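SsRai1 (Scheffersomyces stipitis, PDB 5BTO) removes NAD caps from the 5' ends of RNAs as a divalent-metal-dependent decapping nuclease and binds and stimulates the exoribonuclease RAT1. Local coordinates at residues D110-R115 / D140-I145; D133-A138 / N386-T391. All blocks are in the same frame, centred on the assembly; numbering follows the deposited sequence.

Interaction 1: residues D110-R115 / D140-I145; sequences DIITYR and DGQLFI
Ile111 and Ile112 pair with Leu143 and Phe144 as adjacent parallel strands in the large mixed sheet of this DXO-family decapping nuclease. The strand axes run at 14° to each other.

Three backbone hydrogen bonds join the strands. Leu143 N donates to Asp110 O at 2.7 Å. Ile112 N donates to Leu143 O, and Ile145 N returns to Ile112 O. Leu143 O also receives a CA-H...O contact from Ile111 CA at 3.3 Å. Tyr114 ends its strand as the N-cap of helix 115-123; Tyr114 and Arg115 bind substrate.

Apolar contacts line both faces. On one, Ile111 CG2 packs on Ile145 CD1 at 3.8 Å. On the other, Ile112 lies alongside Phe144, pointing the same way, and its CD1 meets the ring obliquely at CE2, 3.5 Å away. Leu94 and Leu91 of helix 87-101 cover these two side chains.

Polar side chains sit at the ends. Gln142 OE1 comes near Ile112 CD1, but its hydrogen bond goes to Arg398. The Thr113 hydroxyl lies anti to its own N (chi1 -169°), facing the partner strand. There OG1 donates to Ile145 O at 2.8 Å, from 46° above the carbonyl plane.

Interaction 2: residues D133-A138 / N386-T391; sequences DLNVLA and NGEMLT
Asn135 and Leu137 of strand 132-139 meet Glu388, Met389 and Leu390, where the chain passes from helix 378-388 to helix 392-400. The contact joins one face of the large mixed sheet to the C-terminal helical region of the nuclease fold. It is buried, and no direct hydrogen bond crosses it.

Asn135 comes first along the strand. Its CB touches the methyl end of Met389, with CE at 3.7 Å. Its amide reaches Glu388 through water. The side chains cross at about a right angle, and the amide and carboxylate planes are 53° apart. Asn135 ND2 and Glu388 OE2 stand 4.1 Å from each other. One water accepts from Asn135 ND2 at 2.9 Å and donates to Glu388 OE2 at 2.9 Å. Both groups are also held from outside. Asn135 ND2 binds Asp148 and its OD1 binds Arg361. Glu388 OE1 forms a salt bridge with Arg383, while its OE2 takes the backbone N of Glu149. These bonds would limit rotation of both groups.

Val136 turns to the other face of the sheet, and Leu137 returns to this one. With CG between its backbone N and carbonyl carbon (chi1 63°), Leu137 turns both methyls to segment 386-391. CD2 meets Met389 CG at 4.0 Å, the two side chains reaching tip to tip. Met389 is bent at chi2 and chi3, and its CE lies by the strand, 4.1 Å from Leu137 CD2 as well as against Asn135. The other branch crosses Leu390, with Leu137 CD1 4.0 Å from Leu390 CD1.

How the interactions relate
Both interactions involve the same sheet, and their centres lie 10 Å apart. Strands 132-139 and 142-147 follow each other in the chain and run antiparallel side by side. Phe144 N probably donates to Leu137 O at 2.9 Å, and Ile145 CG1 packs on Val136 CG1 at 3.9 Å. Phe144 also touches Met389, so the two contacts meet as well on the face that carries Ile112, Phe144 and Leu137. Interaction 1 lies nearer the substrate site, since it holds Tyr114 and Arg115. The Tyr114 side chain is about 8 Å from that of substrate-binding Glu235. Met389 of interaction 2 is likewise about 8 Å from Tyr114, between side chains.

Interaction 1: residues D110-R115 / D140-I145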
ATOM      1  N   ASP A 110      14.333  15.017  12.369  1.00 17.46           N
ATOM      2  CA  ASP A 110      14.676  13.752  11.732  1.00 17.76           C
ATOM      3  C   ASP A 110      14.970  13.929  10.252  1.00 16.83           C
ATOM      4  O   ASP A 110      15.768  13.184   9.678  1.00 17.49           O
ATOM      5  CB  ASP A 110      13.521  12.765  11.881  1.00 18.78           C
ATOM      6  CG  ASP A 110      13.187  12.475  13.326  1.00 21.36           C
ATOM      7  OD1 ASP A 110      14.068  11.937  14.029  1.00 22.68           O
ATOM      8  OD2 ASP A 110      12.052  12.767  13.765  1.00 23.08           O
ATOM      9  N   ILE A 111      14.302  14.899   9.628  1.00 15.68           N
ATOM     10  CA  ILE A 111      14.396  15.093   8.184  1.00 14.51           C
ATOM     11  C   ILE A 111      14.615  16.568   7.849  1.00 14.00           C
ATOM     12  O   ILE A 111      13.997  17.437   8.450  1.00 15.51           O
ATOM     13  CB  ILE A 111      13.103  14.618   7.471  1.00 15.63           C
ATOM     14  CG1 ILE A 111      12.877  13.116   7.670  1.00 15.80           C
ATOM     15  CG2 ILE A 111      13.148  14.951   5.974  1.00 17.33           C
ATOM     16  CD1 ILE A 111      11.468  12.681   7.263  1.00 17.18           C
ATOM     17  N   ILE A 112      15.495  16.832   6.889  1.00 14.41           N
ATOM     18  CA  ILE A 112      15.792  18.197   6.446  1.00 15.20           C
ATOM     19  C   ILE A 112      15.561  18.250   4.936  1.00 15.36           C
ATOM     20  O   ILE A 112      16.181  17.498   4.193  1.00 15.70           O
ATOM     21  CB  ILE A 112      17.259  18.569   6.774  1.00 16.80           C
ATOM     22  CG1 ILE A 112      17.441  18.683   8.291  1.00 17.35           C
ATOM     23  CG2 ILE A 112      17.684  19.870   6.053  1.00 17.65           C
ATOM     24  CD1 ILE A 112      18.895  18.644   8.758  1.00 22.29           C
ATOM     25  N   THR A 113      14.659  19.119   4.475  1.00 13.47           N
ATOM     26  CA  THR A 113      14.314  19.115   3.063  1.00 12.84           C
ATOM     27  C   THR A 113      13.596  20.389   2.655  1.00 12.82           C
ATOM     28  O   THR A 113      13.506  21.337   3.442  1.00 14.59           O
ATOM     29  CB  THR A 113      13.444  17.875   2.728  1.00 14.66           C
ATOM     30  OG1 THR A 113      13.316  17.720   1.306  1.00 16.17           O
ATOM     31  CG2 THR A 113      12.071  17.988   3.370  1.00 14.56           C
ATOM     32  N   TYR A 114      13.113  20.414   1.418  1.00 14.32           N
ATOM     33  CA  TYR A 114      12.367  21.556   0.889  1.00 13.12           C
ATOM     34  C   TYR A 114      10.864  21.271   0.825  1.00 13.21           C
ATOM     35  O   TYR A 114      10.426  20.167   0.493  1.00 13.91           O
ATOM     36  CB  TYR A 114      12.865  21.922  -0.515  1.00 14.51           C
ATOM     37  CG  TYR A 114      14.072  22.831  -0.538  1.00 16.79           C
ATOM     38  CD1 TYR A 114      13.932  24.206  -0.397  1.00 17.23           C
ATOM     39  CD2 TYR A 114      15.346  22.323  -0.720  1.00 20.79           C
ATOM     40  CE1 TYR A 114      15.030  25.039  -0.410  1.00 19.90           C
ATOM     41  CE2 TYR A 114      16.457  23.156  -0.737  1.00 20.19           C
ATOM     42  CZ  TYR A 114      16.291  24.514  -0.588  1.00 20.69           C
ATOM     43  OH  TYR A 114      17.386  25.357  -0.601  1.00 22.16           O
ATOM     44  N   ARG A 115      10.071  22.308   1.085  1.00 14.28           N
ATOM     45  CA  ARG A 115       8.620  22.203   1.062  1.00 17.34           C
ATOM     46  C   ARG A 115       8.088  21.669  -0.251  1.00 16.00           C
ATOM     47  O   ARG A 115       7.153  20.882  -0.259  1.00 16.94           O
ATOM     48  CB  ARG A 115       7.980  23.579   1.312  1.00 22.91           C
ATOM     49  CG  ARG A 115       6.514  23.660   0.869  1.00 30.01           C
ATOM     50  CD  ARG A 115       5.998  25.087   0.726  1.00 37.86           C
ATOM     51  NE  ARG A 115       6.503  25.788  -0.452  1.00 38.39           N
ATOM     52  CZ  ARG A 115       6.723  27.099  -0.491  1.00 40.48           C
ATOM     53  NH1 ARG A 115       6.492  27.843   0.585  1.00 40.85           N
ATOM     54  NH2 ARG A 115       7.181  27.668  -1.598  1.00 42.28           N
ATOM     55  N   ASP A 140      24.666  12.170  10.314  1.00 21.82           N
ATOM     56  CA  ASP A 140      24.524  12.697  11.665  1.00 24.13           C
ATOM     57  C   ASP A 140      23.140  12.418  12.253  1.00 23.80           C
ATOM     58  O   ASP A 140      22.553  13.274  12.907  1.00 24.54           O
ATOM     59  CB  ASP A 140      24.825  14.196  11.674  1.00 25.44           C
ATOM     60  CG  ASP A 140      25.325  14.697  13.023  1.00 28.36           C
ATOM     61  OD1 ASP A 140      25.634  13.878  13.915  1.00 31.30           O
ATOM     62  OD2 ASP A 140      25.432  15.929  13.180  1.00 28.00           O
ATOM     63  N   GLY A 141      22.625  11.216  12.019  1.00 22.49           N
ATOM     64  CA  GLY A 141      21.364  10.802  12.607  1.00 22.16           C
ATOM     65  C   GLY A 141      20.132  11.446  11.994  1.00 21.10           C
ATOM     66  O   GLY A 141      19.054  11.394  12.577  1.00 22.87           O
ATOM     67  N   GLN A 142      20.295  12.037  10.816  1.00 19.43           N
ATOM     68  CA  GLN A 142      19.210  12.777  10.163  1.00 18.42           C
ATOM     69  C   GLN A 142      19.115  12.406   8.687  1.00 18.31           C
ATOM     70  O   GLN A 142      20.110  12.001   8.080  1.00 19.14           O
ATOM     71  CB  GLN A 142      19.450  14.287  10.306  1.00 19.38           C
ATOM     72  CG  GLN A 142      19.565  14.735  11.742  1.00 19.60           C
ATOM     73  CD  GLN A 142      19.886  16.211  11.886  1.00 21.02           C
ATOM     74  OE1 GLN A 142      20.700  16.765  11.144  1.00 19.73           O
ATOM     75  NE2 GLN A 142      19.238  16.858  12.846  1.00 25.09           N
ATOM     76  N   LEU A 143      17.920  12.518   8.111  1.00 17.66           N
ATOM     77  CA  LEU A 143      17.759  12.289   6.676  1.00 17.53           C
ATOM     78  C   LEU A 143      17.727  13.606   5.912  1.00 17.72           C
ATOM     79  O   LEU A 143      16.989  14.516   6.269  1.00 19.12           O
ATOM     80  CB  LEU A 143      16.479  11.505   6.371  1.00 18.02           C
ATOM     81  CG  LEU A 143      16.355  10.094   6.938  1.00 17.82           C
ATOM     82  CD1 LEU A 143      15.123   9.399   6.326  1.00 20.26           C
ATOM     83  CD2 LEU A 143      17.637   9.288   6.672  1.00 19.89           C
ATOM     84  N   PHE A 144      18.534  13.695   4.865  1.00 15.26           N
ATOM     85  CA  PHE A 144      18.555  14.863   3.990  1.00 16.28           C
ATOM     86  C   PHE A 144      17.934  14.470   2.660  1.00 15.47           C
ATOM     87  O   PHE A 144      18.306  13.447   2.076  1.00 16.41           O
ATOM     88  CB  PHE A 144      19.997  15.360   3.805  1.00 15.85           C
ATOM     89  CG  PHE A 144      20.639  15.827   5.082  1.00 17.03           C
ATOM     90  CD1 PHE A 144      21.116  14.910   6.011  1.00 17.16           C
ATOM     91  CD2 PHE A 144      20.765  17.177   5.353  1.00 17.71           C
ATOM     92  CE1 PHE A 144      21.703  15.330   7.194  1.00 17.22           C
ATOM     93  CE2 PHE A 144      21.352  17.610   6.533  1.00 19.35           C
ATOM     94  CZ  PHE A 144      21.814  16.690   7.458  1.00 18.77           C
ATOM     95  N   ILE A 145      16.954  15.250   2.202  1.00 13.25           N
ATOM     96  CA  ILE A 145      16.199  14.889   0.997  1.00 14.27           C
ATOM     97  C   ILE A 145      16.211  16.032  -0.005  1.00 16.86           C
ATOM     98  O   ILE A 145      15.841  17.164   0.339  1.00 16.76           O
ATOM     99  CB  ILE A 145      14.735  14.547   1.344  1.00 14.74           C
ATOM    100  CG1 ILE A 145      14.693  13.418   2.388  1.00 16.24           C
ATOM    101  CG2 ILE A 145      13.942  14.159   0.075  1.00 14.92           C
ATOM    102  CD1 ILE A 145      13.294  12.976   2.785  1.00 17.32           C
TER

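Interaction 2: residues D133-A138 / N386-T391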
ATOM      1  N   ASP A 133      11.156  12.026  -8.175  1.00 17.27           N
ATOM      2  CA  ASP A 133      12.454  11.404  -7.920  1.00 18.15           C
ATOM      3  C   ASP A 133      13.215  12.197  -6.867  1.00 18.19           C
ATOM      4  O   ASP A 133      13.521  13.374  -7.066  1.00 21.48           O
ATOM      5  CB  ASP A 133      13.272  11.284  -9.206  1.00 20.57           C
ATOM      6  CG  ASP A 133      12.722  10.225 -10.139  1.00 22.45           C
ATOM      7  OD1 ASP A 133      13.013   9.024  -9.927  1.00 24.46           O
ATOM      8  OD2 ASP A 133      11.995  10.590 -11.084  1.00 24.20           O
ATOM      9  N   LEU A 134      13.497  11.554  -5.740  1.00 15.84           N
ATOM     10  CA  LEU A 134      14.186  12.219  -4.643  1.00 14.93           C
ATOM     11  C   LEU A 134      15.400  11.435  -4.197  1.00 15.47           C
ATOM     12  O   LEU A 134      15.375  10.206  -4.156  1.00 18.51           O
ATOM     13  CB  LEU A 134      13.250  12.391  -3.454  1.00 15.88           C
ATOM     14  CG  LEU A 134      11.902  13.074  -3.706  1.00 15.47           C
ATOM     15  CD1 LEU A 134      11.015  12.927  -2.483  1.00 16.12           C
ATOM     16  CD2 LEU A 134      12.115  14.549  -4.065  1.00 16.91           C
ATOM     17  N   ASN A 135      16.471  12.151  -3.870  1.00 15.75           N
ATOM     18  CA  ASN A 135      17.644  11.532  -3.260  1.00 15.96           C
ATOM     19  C   ASN A 135      17.528  11.679  -1.753  1.00 18.06           C
ATOM     20  O   ASN A 135      17.129  12.736  -1.260  1.00 18.79           O
ATOM     21  CB  ASN A 135      18.929  12.198  -3.741  1.00 18.44           C
ATOM     22  CG  ASN A 135      19.211  11.939  -5.199  1.00 19.99           C
ATOM     23  OD1 ASN A 135      18.847  10.894  -5.736  1.00 21.69           O
ATOM     24  ND2 ASN A 135      19.871  12.887  -5.853  1.00 20.90           N
ATOM     25  N   VAL A 136      17.858  10.621  -1.021  1.00 17.33           N
ATOM     26  CA  VAL A 136      17.761  10.641   0.426  1.00 18.40           C
ATOM     27  C   VAL A 136      19.021  10.052   1.012  1.00 19.83           C
ATOM     28  O   VAL A 136      19.500   9.017   0.558  1.00 20.64           O
ATOM     29  CB  VAL A 136      16.571   9.804   0.934  1.00 17.52           C
ATOM     30  CG1 VAL A 136      16.448   9.930   2.441  1.00 21.16           C
ATOM     31  CG2 VAL A 136      15.282  10.211   0.235  1.00 18.41           C
ATOM     32  N   LEU A 137      19.573  10.689   2.032  1.00 18.76           N
ATOM     33  CA  LEU A 137      20.699  10.041   2.693  1.00 21.52           C
ATOM     34  C   LEU A 137      20.758  10.370   4.167  1.00 21.12           C
ATOM     35  O   LEU A 137      20.317  11.446   4.605  1.00 21.29           O
ATOM     36  CB  LEU A 137      22.011  10.374   1.999  1.00 24.74           C
ATOM     37  CG  LEU A 137      22.399  11.841   2.004  1.00 20.82           C
ATOM     38  CD1 LEU A 137      23.118  12.170   3.306  1.00 25.17           C
ATOM     39  CD2 LEU A 137      23.270  12.149   0.820  1.00 25.19           C
ATOM     40  N   ALA A 138      21.295   9.421   4.925  1.00 18.15           N
ATOM     41  CA  ALA A 138      21.431   9.567   6.359  1.00 18.25           C
ATOM     42  C   ALA A 138      22.784  10.164   6.684  1.00 17.18           C
ATOM     43  O   ALA A 138      23.813   9.726   6.168  1.00 19.27           O
ATOM     44  CB  ALA A 138      21.277   8.208   7.046  1.00 20.03           C
ATOM     45  N   ASN A 386      29.622  14.338  -1.134  1.00 24.44           N
ATOM     46  CA  ASN A 386      30.831  15.120  -1.359  1.00 26.72           C
ATOM     47  C   ASN A 386      30.648  16.290  -2.325  1.00 30.93           C
ATOM     48  O   ASN A 386      31.521  16.568  -3.151  1.00 32.70           O
ATOM     49  CB  ASN A 386      31.974  14.202  -1.806  1.00 28.93           C
ATOM     50  CG  ASN A 386      32.404  13.241  -0.710  1.00 28.59           C
ATOM     51  OD1 ASN A 386      32.745  13.658   0.398  1.00 32.11           O
ATOM     52  ND2 ASN A 386      32.379  11.950  -1.009  1.00 31.54           N
ATOM     53  N   GLY A 387      29.525  16.993  -2.204  1.00 32.56           N
ATOM     54  CA  GLY A 387      29.307  18.185  -3.004  1.00 33.48           C
ATOM     55  C   GLY A 387      27.874  18.512  -3.379  1.00 34.05           C
ATOM     56  O   GLY A 387      27.415  19.629  -3.138  1.00 33.88           O
ATOM     57  N   GLU A 388      27.159  17.561  -3.974  1.00 32.16           N
ATOM     58  CA  GLU A 388      25.810  17.861  -4.464  1.00 31.95           C
ATOM     59  C   GLU A 388      24.781  18.082  -3.355  1.00 29.19           C
ATOM     60  O   GLU A 388      24.006  19.037  -3.414  1.00 31.12           O
ATOM     61  CB  GLU A 388      25.299  16.816  -5.469  1.00 34.20           C
ATOM     62  CG  GLU A 388      23.816  17.044  -5.835  1.00 39.91           C
ATOM     63  CD  GLU A 388      23.353  16.298  -7.083  1.00 43.48           C
ATOM     64  OE1 GLU A 388      24.205  15.970  -7.938  1.00 44.64           O
ATOM     65  OE2 GLU A 388      22.126  16.055  -7.213  1.00 42.65           O
ATOM     66  N   MET A 389      24.775  17.212  -2.351  1.00 25.29           N
ATOM     67  CA  MET A 389      23.847  17.339  -1.224  1.00 24.58           C
ATOM     68  C   MET A 389      24.538  17.937   0.005  1.00 23.59           C
ATOM     69  O   MET A 389      24.217  19.048   0.434  1.00 25.65           O
ATOM     70  CB  MET A 389      23.241  15.972  -0.878  1.00 27.87           C
ATOM     71  CG  MET A 389      22.264  15.976   0.297  1.00 31.71           C
ATOM     72  SD  MET A 389      20.545  15.823  -0.210  1.00 35.26           S
ATOM     73  CE  MET A 389      20.725  14.492  -1.416  1.00 18.26           C
ATOM     74  N   LEU A 390      25.481  17.191   0.575  1.00 22.87           N
ATOM     75  CA  LEU A 390      26.250  17.679   1.716  1.00 22.35           C
ATOM     76  C   LEU A 390      27.404  18.542   1.230  1.00 25.31           C
ATOM     77  O   LEU A 390      28.024  18.245   0.198  1.00 27.61           O
ATOM     78  CB  LEU A 390      26.786  16.510   2.549  1.00 22.37           C
ATOM     79  CG  LEU A 390      25.752  15.527   3.102  1.00 22.85           C
ATOM     80  CD1 LEU A 390      26.423  14.414   3.908  1.00 25.05           C
ATOM     81  CD2 LEU A 390      24.685  16.234   3.927  1.00 23.82           C
ATOM     82  N   THR A 391      27.696  19.608   1.970  1.00 25.96           N
ATOM     83  CA  THR A 391      28.826  20.468   1.642  1.00 26.75           C
ATOM     84  C   THR A 391      29.965  20.203   2.618  1.00 27.84           C
ATOM     85  O   THR A 391      29.745  19.714   3.725  1.00 27.71           O
ATOM     86  CB  THR A 391      28.446  21.947   1.728  1.00 28.55           C
ATOM     87  OG1 THR A 391      28.182  22.288   3.094  1.00 28.50           O
ATOM     88  CG2 THR A 391      27.200  22.229   0.885  1.00 28.40           C
TER
HETATM   89  O   HOH W   1      20.416  15.585  -4.912  1.00 27.58           O